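Local coordinates for protein insecticidal Delta-Endotoxin Cry8Ea1 (Bacillus Thuringiensis, PDB 3EB7) that kills insect larvae that live underground, probably by inserting into gut-cell membranes and forming pores, as three-domain Cry toxins do, at residues Ser196-Trp201 with Asp258-Phe263; Glu267-Arg272 with Thr420-Pro425; Asp104-Phe109 with Trp157-Thr162. All coordinates share one frame; numbering follows the deposited sequence.

Contact 1: residues Ser196-Trp201 with Asp258-Phe263; sequences SNAKQW and DSAPSF
Trp201 and Phe263 meet at about a right angle, each at the start of a helix: the indole turns the edge of its five-membered ring toward the phenyl face, with planes 65° apart and centroids 4.8 Å apart. Atom CD1 of Trp201 stands above the centre of the Phe263 ring, while CB of Trp201 lies 3.7 Å from CD1 of Phe263. Phe263 reaches this place with CG anti to its backbone N (chi1 -170°), which lays the ring alongside the first turn of helix 198-220. Tyr204 adds a second edge-to-face partner to Phe263, and the indole NE1 of Trp201 is bonded to Glu267.

Beside the rings the backbones join. The N of Phe263 donates to O of Ser196 over 2.9 Å, coming from above the carbonyl plane. Further along, CB of Ala198 touches CB of Ala260 at 3.8 Å. A water accepts from Ala198 N and also lies within bonding distance of Pro261 O.

Asn197 and Gln200 form a capping box: Gln200 N gives a nearly straight bond of 2.8 Å to OD1 of Asn197, and OE1 of Gln200 takes the N-H groups of both Asn197 and Ser196. With Ala198 N met by a water and Gln200 N by Asn197, the start of this helix is capped locally, and the crossing to 258-263 combines an aromatic pair with a single direct backbone bond.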
loop_
_atom_site.group_PDB
_atom_site.type_symbol
_atom_site.label_atom_id
_atom_site.label_comp_id
_atom_site.label_asym_id
_atom_site.label_seq_id
_atom_site.Cartn_x
_atom_site.Cartn_y
_atom_site.Cartn_z
ATOM N N SER A 196 -3.779 23.560 -11.038
ATOM C CA SER A 196 -3.532 23.808 -12.439
ATOM C C SER A 196 -2.026 23.834 -12.778
ATOM O O SER A 196 -1.666 23.639 -13.946
ATOM C CB SER A 196 -4.164 25.137 -12.806
ATOM O OG SER A 196 -3.504 26.167 -12.058
ATOM N N ASN A 197 -1.150 24.062 -11.782
ATOM C CA ASN A 197 0.289 24.156 -12.091
ATOM C C ASN A 197 1.116 23.011 -11.527
ATOM O O ASN A 197 0.624 22.185 -10.765
ATOM C CB ASN A 197 0.883 25.535 -11.702
ATOM C CG ASN A 197 0.853 25.768 -10.203
ATOM O OD1 ASN A 197 1.032 24.831 -9.403
ATOM N ND2 ASN A 197 0.622 27.007 -9.804
ATOM N N ALA A 198 2.395 22.983 -11.886
ATOM C CA ALA A 198 3.281 21.863 -11.507
ATOM C C ALA A 198 3.585 21.804 -10.000
ATOM O O ALA A 198 3.735 20.737 -9.455
ATOM C CB ALA A 198 4.583 21.889 -12.359
ATOM N N LYS A 199 3.624 22.945 -9.328
ATOM C CA LYS A 199 3.876 23.007 -7.906
ATOM C C LYS A 199 2.708 22.362 -7.194
ATOM O O LYS A 199 2.904 21.513 -6.322
ATOM C CB LYS A 199 4.028 24.460 -7.461
ATOM C CG LYS A 199 4.253 24.686 -5.963
ATOM C CD LYS A 199 4.328 26.165 -5.688
ATOM C CE LYS A 199 4.249 26.482 -4.176
ATOM N NZ LYS A 199 5.571 26.827 -3.599
ATOM N N GLN A 200 1.487 22.745 -7.575
ATOM C CA GLN A 200 0.293 22.094 -7.057
ATOM C C GLN A 200 0.305 20.592 -7.323
ATOM O O GLN A 200 -0.071 19.820 -6.475
ATOM C CB GLN A 200 -0.920 22.725 -7.687
ATOM C CG GLN A 200 -1.205 24.136 -7.125
ATOM C CD GLN A 200 -2.241 24.878 -7.931
ATOM O OE1 GLN A 200 -2.388 24.663 -9.128
ATOM N NE2 GLN A 200 -2.952 25.782 -7.279
ATOM N N TRP A 201 0.757 20.163 -8.504
ATOM C CA TRP A 201 0.844 18.732 -8.747
ATOM C C TRP A 201 1.757 18.017 -7.703
ATOM O O TRP A 201 1.395 16.980 -7.164
ATOM C CB TRP A 201 1.256 18.437 -10.188
ATOM C CG TRP A 201 1.108 16.979 -10.441
ATOM C CD1 TRP A 201 0.014 16.335 -10.949
ATOM C CD2 TRP A 201 2.091 15.961 -10.162
ATOM N NE1 TRP A 201 0.256 14.981 -10.985
ATOM C CE2 TRP A 201 1.526 14.731 -10.530
ATOM C CE3 TRP A 201 3.396 15.986 -9.646
ATOM C CZ2 TRP A 201 2.214 13.524 -10.400
ATOM C CZ3 TRP A 201 4.087 14.781 -9.497
ATOM C CH2 TRP A 201 3.495 13.570 -9.878
ATOM N N ASP A 258 8.946 26.039 -11.715
ATOM C CA ASP A 258 8.760 27.467 -12.015
ATOM C C ASP A 258 8.350 27.632 -13.462
ATOM O O ASP A 258 7.631 28.561 -13.803
ATOM C CB ASP A 258 10.082 28.228 -11.837
ATOM C CG ASP A 258 10.389 28.570 -10.384
ATOM O OD1 ASP A 258 9.500 28.400 -9.496
ATOM O OD2 ASP A 258 11.552 29.019 -10.157
ATOM N N SER A 259 8.876 26.773 -14.332
ATOM C CA SER A 259 8.475 26.836 -15.735
ATOM C C SER A 259 8.325 25.427 -16.291
ATOM O O SER A 259 9.260 24.842 -16.798
ATOM C CB SER A 259 9.441 27.704 -16.530
ATOM O OG SER A 259 8.952 27.935 -17.837
ATOM N N ALA A 260 7.122 24.878 -16.153
ATOM C CA ALA A 260 6.883 23.457 -16.391
ATOM C C ALA A 260 5.446 23.286 -16.884
ATOM O O ALA A 260 4.687 24.225 -16.802
ATOM C CB ALA A 260 7.093 22.699 -15.121
ATOM N N PRO A 261 5.084 22.087 -17.401
ATOM C CA PRO A 261 3.705 21.827 -17.875
ATOM C C PRO A 261 2.612 21.930 -16.769
ATOM O O PRO A 261 2.902 21.887 -15.581
ATOM C CB PRO A 261 3.776 20.378 -18.412
ATOM C CG PRO A 261 5.179 20.070 -18.547
ATOM C CD PRO A 261 5.957 20.920 -17.610
ATOM N N SER A 262 1.371 22.038 -17.186
ATOM C CA SER A 262 0.241 22.098 -16.290
ATOM C C SER A 262 0.158 20.848 -15.432
ATOM O O SER A 262 0.785 19.826 -15.748
ATOM C CB SER A 262 -1.037 22.181 -17.103
ATOM O OG SER A 262 -1.166 20.981 -17.839
ATOM N N PHE A 263 -0.619 20.973 -14.351
ATOM C CA PHE A 263 -1.100 19.876 -13.528
ATOM C C PHE A 263 -1.532 18.632 -14.341
ATOM O O PHE A 263 -1.004 17.512 -14.113
ATOM C CB PHE A 263 -2.289 20.337 -12.674
ATOM C CG PHE A 263 -2.702 19.331 -11.615
ATOM C CD1 PHE A 263 -2.289 19.493 -10.289
ATOM C CD2 PHE A 263 -3.477 18.217 -11.940
ATOM C CE1 PHE A 263 -2.649 18.572 -9.315
ATOM C CE2 PHE A 263 -3.839 17.278 -10.973
ATOM C CZ PHE A 263 -3.429 17.462 -9.653
HETATM O O HOH W 1 3.180 24.485 -14.195
#

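Contact 2: residues Glu267-Arg272 with Thr420-Pro425; sequences ESTFIR and TFIRNP
The hydroxyl OG1 of Thr420 donates to the backbone O of Phe270 across 2.6 Å, joining helix 263-270 to strand 414-422. That strand is an outermost member of a three-stranded antiparallel sheet in the second domain of the toxin, the part built as a beta-prism in three-domain Cry proteins, and the short helix packs against it. The hydroxyl meets the carbonyl at a C=O...O angle of 114°, tilted 22° from the carbonyl plane. Thr420 holds OG1 between its own N and carbonyl carbon (chi1 60°), which brings both branches to the carbonyl of Phe270: OG1 makes the bond, and CG2 lies 3.3 Å from the same O of Phe270.

Two residues on, Ile422 turns the same way, and the two slant across the Phe270 side chain in succession. CE2 of Phe270 meets CG2 of Ile422 at 3.8 Å, while CZ of the ring reaches CD1 of Ile422 at the same distance. Val429 and Pro246 also pack on the Phe270 side chain. Between these two strand residues Phe421 points its side chain away and stacks on Trp301, in keeping with the alternation of a strand.

Thr269 adds a methyl contact. Its hydroxyl is bonded to the backbone O of Thr265, leaving the methyl for the strand: CG2 of Thr269 lies 3.7 Å from the carbonyl O of Phe421 and 4.0 Å from CG2 of Ile422.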
loop_
_atom_site.group_PDB
_atom_site.type_symbol
_atom_site.label_atom_id
_atom_site.label_comp_id
_atom_site.label_asym_id
_atom_site.label_seq_id
_atom_site.Cartn_x
_atom_site.Cartn_y
_atom_site.Cartn_z
ATOM N N GLU A 267 0.033 14.845 -14.467
ATOM C CA GLU A 267 -0.731 13.686 -14.019
ATOM C C GLU A 267 -0.816 12.626 -15.130
ATOM O O GLU A 267 -0.658 11.440 -14.882
ATOM C CB GLU A 267 -2.135 14.091 -13.528
ATOM C CG GLU A 267 -2.959 12.947 -12.933
ATOM C CD GLU A 267 -2.437 12.405 -11.556
ATOM O OE1 GLU A 267 -1.542 13.011 -10.924
ATOM O OE2 GLU A 267 -2.948 11.358 -11.088
ATOM N N SER A 268 -1.005 13.058 -16.362
ATOM C CA SER A 268 -1.084 12.106 -17.465
ATOM C C SER A 268 0.302 11.631 -18.003
ATOM O O SER A 268 0.387 10.653 -18.740
ATOM C CB SER A 268 -2.020 12.658 -18.553
ATOM O OG SER A 268 -1.259 13.357 -19.498
ATOM N N THR A 269 1.388 12.271 -17.572
ATOM C CA THR A 269 2.733 11.888 -18.013
ATOM C C THR A 269 3.587 11.214 -16.920
ATOM O O THR A 269 4.282 10.221 -17.217
ATOM C CB THR A 269 3.514 13.097 -18.583
ATOM O OG1 THR A 269 2.689 13.853 -19.484
ATOM C CG2 THR A 269 4.751 12.658 -19.286
ATOM N N PHE A 270 3.563 11.742 -15.686
ATOM C CA PHE A 270 4.333 11.157 -14.589
ATOM C C PHE A 270 3.782 9.818 -14.060
ATOM O O PHE A 270 4.544 8.980 -13.554
ATOM C CB PHE A 270 4.423 12.112 -13.420
ATOM C CG PHE A 270 5.535 13.119 -13.517
ATOM C CD1 PHE A 270 5.445 14.317 -12.819
ATOM C CD2 PHE A 270 6.669 12.878 -14.285
ATOM C CE1 PHE A 270 6.475 15.247 -12.852
ATOM C CE2 PHE A 270 7.725 13.807 -14.318
ATOM C CZ PHE A 270 7.631 14.985 -13.617
ATOM N N ILE A 271 2.463 9.654 -14.164
ATOM C CA ILE A 271 1.729 8.521 -13.663
ATOM C C ILE A 271 1.462 7.573 -14.846
ATOM O O ILE A 271 1.027 7.993 -15.915
ATOM C CB ILE A 271 0.387 8.976 -12.974
ATOM C CG1 ILE A 271 0.670 10.015 -11.882
ATOM C CG2 ILE A 271 -0.404 7.790 -12.338
ATOM C CD1 ILE A 271 1.724 9.592 -10.864
ATOM N N ARG A 272 1.758 6.298 -14.621
ATOM C CA ARG A 272 1.631 5.274 -15.620
ATOM C C ARG A 272 0.162 5.029 -15.862
ATOM O O ARG A 272 -0.610 4.954 -14.906
ATOM C CB ARG A 272 2.234 3.956 -15.095
ATOM C CG ARG A 272 3.737 3.884 -15.166
ATOM C CD ARG A 272 4.127 2.499 -15.730
ATOM N NE ARG A 272 4.438 1.649 -14.624
ATOM C CZ ARG A 272 4.664 0.343 -14.689
ATOM N NH1 ARG A 272 4.605 -0.332 -15.830
ATOM N NH2 ARG A 272 4.971 -0.281 -13.562
ATOM N N THR A 420 9.225 7.398 -14.869
ATOM C CA THR A 420 8.639 8.266 -15.896
ATOM C C THR A 420 9.418 9.581 -15.944
ATOM O O THR A 420 10.280 9.827 -15.102
ATOM C CB THR A 420 7.165 8.537 -15.633
ATOM O OG1 THR A 420 7.029 9.175 -14.347
ATOM C CG2 THR A 420 6.408 7.202 -15.636
ATOM N N PHE A 421 9.128 10.434 -16.917
ATOM C CA PHE A 421 10.034 11.532 -17.194
ATOM C C PHE A 421 9.307 12.618 -17.974
ATOM O O PHE A 421 8.383 12.311 -18.733
ATOM C CB PHE A 421 11.240 10.950 -17.970
ATOM C CG PHE A 421 12.380 11.909 -18.220
ATOM C CD1 PHE A 421 13.347 12.142 -17.256
ATOM C CD2 PHE A 421 12.539 12.498 -19.467
ATOM C CE1 PHE A 421 14.418 13.038 -17.500
ATOM C CE2 PHE A 421 13.608 13.374 -19.723
ATOM C CZ PHE A 421 14.546 13.644 -18.743
ATOM N N ILE A 422 9.682 13.881 -17.743
ATOM C CA ILE A 422 9.366 14.982 -18.653
ATOM C C ILE A 422 10.675 15.670 -19.027
ATOM O O ILE A 422 11.661 15.555 -18.299
ATOM C CB ILE A 422 8.389 16.047 -18.023
ATOM C CG1 ILE A 422 9.031 16.721 -16.801
ATOM C CG2 ILE A 422 7.070 15.419 -17.656
ATOM C CD1 ILE A 422 8.192 17.806 -16.125
ATOM N N ARG A 423 10.654 16.406 -20.138
ATOM C CA ARG A 423 11.769 17.213 -20.654
ATOM C C ARG A 423 11.518 18.690 -20.385
ATOM O O ARG A 423 10.368 19.102 -20.280
ATOM C CB ARG A 423 11.877 17.050 -22.176
ATOM C CG ARG A 423 12.907 16.009 -22.663
ATOM C CD ARG A 423 14.299 16.480 -22.357
ATOM N NE ARG A 423 15.148 16.451 -23.524
ATOM C CZ ARG A 423 16.341 17.033 -23.625
ATOM N NH1 ARG A 423 16.893 17.725 -22.615
ATOM N NH2 ARG A 423 16.975 16.911 -24.780
ATOM N N ASN A 424 12.601 19.487 -20.317
ATOM C CA ASN A 424 12.540 20.954 -20.156
ATOM C C ASN A 424 11.417 21.420 -19.271
ATOM O O ASN A 424 10.421 21.940 -19.796
ATOM C CB ASN A 424 12.350 21.686 -21.492
ATOM C CG ASN A 424 13.192 21.132 -22.597
ATOM O OD1 ASN A 424 12.764 21.160 -23.766
ATOM N ND2 ASN A 424 14.390 20.630 -22.268
ATOM N N PRO A 425 11.574 21.271 -17.942
ATOM C CA PRO A 425 12.793 20.759 -17.280
ATOM C C PRO A 425 12.914 19.205 -17.301
ATOM O O PRO A 425 11.896 18.510 -17.333
ATOM C CB PRO A 425 12.646 21.285 -15.864
ATOM C CG PRO A 425 11.164 21.314 -15.647
ATOM C CD PRO A 425 10.523 21.611 -16.977
#

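Contact 3: residues Asp104-Phe109 with Trp157-Thr162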
loop_
_atom_site.group_PDB
_atom_site.type_symbol
_atom_site.label_atom_id
_atom_site.label_comp_id
_atom_site.label_asym_id
_atom_site.label_seq_id
_atom_site.Cartn_x
_atom_site.Cartn_y
_atom_site.Cartn_z
ATOM N N ASP A 104 -9.840 -9.066 35.588
ATOM C CA ASP A 104 -8.979 -7.929 35.338
ATOM C C ASP A 104 -8.791 -7.638 33.860
ATOM O O ASP A 104 -8.940 -6.492 33.435
ATOM C CB ASP A 104 -7.614 -8.138 35.980
ATOM C CG ASP A 104 -6.885 -6.819 36.265
ATOM O OD1 ASP A 104 -5.675 -6.880 36.603
ATOM O OD2 ASP A 104 -7.499 -5.725 36.163
ATOM N N VAL A 105 -8.439 -8.670 33.096
ATOM C CA VAL A 105 -8.246 -8.572 31.650
ATOM C C VAL A 105 -9.560 -8.232 30.940
ATOM O O VAL A 105 -9.582 -7.388 30.054
ATOM C CB VAL A 105 -7.562 -9.855 31.047
ATOM C CG1 VAL A 105 -8.438 -11.092 31.168
ATOM C CG2 VAL A 105 -7.142 -9.642 29.609
ATOM N N ARG A 106 -10.651 -8.870 31.343
ATOM C CA ARG A 106 -11.955 -8.596 30.768
ATOM C C ARG A 106 -12.340 -7.128 31.026
ATOM O O ARG A 106 -12.780 -6.411 30.123
ATOM C CB ARG A 106 -12.971 -9.541 31.391
ATOM C CG ARG A 106 -14.343 -9.486 30.804
ATOM C CD ARG A 106 -15.407 -9.998 31.792
ATOM N NE ARG A 106 -15.022 -11.279 32.389
ATOM C CZ ARG A 106 -15.407 -11.696 33.593
ATOM N NH1 ARG A 106 -16.203 -10.932 34.348
ATOM N NH2 ARG A 106 -14.989 -12.883 34.044
ATOM N N ASN A 107 -12.151 -6.695 32.271
ATOM C CA ASN A 107 -12.431 -5.333 32.703
ATOM C C ASN A 107 -11.591 -4.270 31.956
ATOM O O ASN A 107 -12.096 -3.223 31.598
ATOM C CB ASN A 107 -12.296 -5.272 34.247
ATOM C CG ASN A 107 -12.077 -3.855 34.795
ATOM O OD1 ASN A 107 -12.958 -2.981 34.703
ATOM N ND2 ASN A 107 -10.905 -3.639 35.420
ATOM N N ARG A 108 -10.325 -4.560 31.677
ATOM C CA ARG A 108 -9.464 -3.595 30.989
ATOM C C ARG A 108 -9.897 -3.431 29.523
ATOM O O ARG A 108 -9.816 -2.344 28.967
ATOM C CB ARG A 108 -7.982 -4.023 31.041
ATOM C CG ARG A 108 -7.331 -4.004 32.406
ATOM C CD ARG A 108 -7.272 -2.614 32.971
ATOM N NE ARG A 108 -6.856 -2.629 34.376
ATOM C CZ ARG A 108 -7.137 -1.659 35.257
ATOM N NH1 ARG A 108 -7.830 -0.578 34.883
ATOM N NH2 ARG A 108 -6.713 -1.767 36.519
ATOM N N PHE A 109 -10.314 -4.550 28.928
ATOM C CA PHE A 109 -10.746 -4.664 27.558
ATOM C C PHE A 109 -12.040 -3.881 27.370
ATOM O O PHE A 109 -12.202 -3.179 26.370
ATOM C CB PHE A 109 -10.956 -6.159 27.198
ATOM C CG PHE A 109 -11.850 -6.369 26.003
ATOM C CD1 PHE A 109 -11.306 -6.505 24.721
ATOM C CD2 PHE A 109 -13.257 -6.392 26.155
ATOM C CE1 PHE A 109 -12.150 -6.646 23.605
ATOM C CE2 PHE A 109 -14.092 -6.534 25.070
ATOM C CZ PHE A 109 -13.541 -6.653 23.780
ATOM N N TRP A 157 -12.416 -15.741 28.822
ATOM C CA TRP A 157 -12.646 -14.749 29.871
ATOM C C TRP A 157 -14.057 -14.797 30.415
ATOM O O TRP A 157 -14.417 -13.975 31.261
ATOM C CB TRP A 157 -12.405 -13.318 29.381
ATOM C CG TRP A 157 -11.056 -13.047 28.779
ATOM C CD1 TRP A 157 -9.885 -13.746 28.994
ATOM C CD2 TRP A 157 -10.723 -11.979 27.879
ATOM N NE1 TRP A 157 -8.858 -13.174 28.278
ATOM C CE2 TRP A 157 -9.342 -12.089 27.590
ATOM C CE3 TRP A 157 -11.453 -10.936 27.303
ATOM C CZ2 TRP A 157 -8.686 -11.203 26.731
ATOM C CZ3 TRP A 157 -10.807 -10.050 26.457
ATOM C CH2 TRP A 157 -9.435 -10.195 26.168
ATOM N N GLY A 158 -14.873 -15.722 29.914
ATOM C CA GLY A 158 -16.229 -15.879 30.430
ATOM C C GLY A 158 -17.301 -14.942 29.879
ATOM O O GLY A 158 -18.351 -14.709 30.532
ATOM N N PHE A 159 -17.075 -14.408 28.682
ATOM C CA PHE A 159 -18.155 -13.712 28.004
ATOM C C PHE A 159 -19.197 -14.737 27.585
ATOM O O PHE A 159 -18.866 -15.897 27.309
ATOM C CB PHE A 159 -17.667 -12.931 26.788
ATOM C CG PHE A 159 -16.991 -11.640 27.127
ATOM C CD1 PHE A 159 -15.670 -11.415 26.737
ATOM C CD2 PHE A 159 -17.674 -10.635 27.814
ATOM C CE1 PHE A 159 -15.016 -10.214 27.027
ATOM C CE2 PHE A 159 -17.039 -9.416 28.116
ATOM C CZ PHE A 159 -15.703 -9.205 27.724
ATOM N N SER A 160 -20.461 -14.313 27.572
ATOM C CA SER A 160 -21.524 -15.147 27.046
ATOM C C SER A 160 -21.441 -15.157 25.529
ATOM O O SER A 160 -20.781 -14.302 24.906
ATOM C CB SER A 160 -22.904 -14.671 27.529
ATOM O OG SER A 160 -23.183 -13.342 27.132
ATOM N N THR A 161 -22.100 -16.143 24.946
ATOM C CA THR A 161 -22.254 -16.222 23.511
ATOM C C THR A 161 -22.906 -14.949 22.962
ATOM O O THR A 161 -22.491 -14.438 21.964
ATOM C CB THR A 161 -23.000 -17.519 23.107
ATOM O OG1 THR A 161 -22.203 -18.658 23.505
ATOM C CG2 THR A 161 -23.222 -17.572 21.567
ATOM N N THR A 162 -23.906 -14.426 23.641
ATOM C CA THR A 162 -24.504 -13.141 23.254
ATOM C C THR A 162 -23.493 -11.955 23.189
ATOM O O THR A 162 -23.423 -11.286 22.170
ATOM C CB THR A 162 -25.766 -12.810 24.132
ATOM O OG1 THR A 162 -26.718 -13.878 24.009
ATOM C CG2 THR A 162 -26.433 -11.517 23.690
#
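Helix 99-119 passes the irregular chain that leads into helix 161-191, the two backbones coming nearest at Arg106 and Trp157, whose CA atoms are 6.3 Å apart. Trp157 gives up the largest area to the contact. Val105 sits over one face of its indole: CG1 lies 3.7 Å from the centroid of the five-membered ring and 14° from the ring normal, a CH-pi contact, while CG2 of Val105 rests on CZ2 of Trp157 at 3.6 Å. One methyl therefore serves the pyrrole part and the other the benzene part.

One helical turn later Phe109 receives the far end of the same indole. The edge of Trp157 is directed at the phenyl face in an offset edge-to-face pair, with planes 60° apart and CZ3 of Trp157 3.9 Å from CG of Phe109. Phe159 completes an aromatic cluster, its CZ 4.0 Å from CD2 of Phe109. Tyr167 meets both phenylalanine rings edge-to-face, and Trp92 approaches Trp157 likewise, tying the cluster to neighbouring helices of the bundle.

Arg106 supplies the polar part. Its aliphatic chain runs past Phe159 in the opposite direction, CG coming to 3.4 Å from CZ of that ring. The chain then bends at chi3 (-49°), turning the guanidinium back toward the chain of Trp157. There NE donates to O of Trp157 over 3.0 Å, and NH2 adds a weak bond to the same oxygen.

The carbonyl thus takes one clear though bent bond from NE and a weaker, also bent one from NH2. Arg106 can donate to a main-chain oxygen and still lay its methylenes on an aromatic ring, so that the polar bonds border the hydrophobic cluster of the N-terminal helical domain.

Contact 3 comes first along the chain and lies within the N-terminal helical domain; contact 1 follows, joining helix 198-220 of that domain to the loop leading into helix 263-270 of the next and to the first residue of that helix, and contact 2 sets this short helix on strand 414-422. Contacts 1 and 2 have centres 11 Å apart and touch where the Trp201 indole packs on Phe270 and Ile271. Contact 3 is centred 56 Å from each, across the centre of the chain. Helix 161-191 carries the chain from contact 3 toward the start of helix 198-220. Contact 3 thus packs helical-domain segments together, while contact 1 meets the second domain.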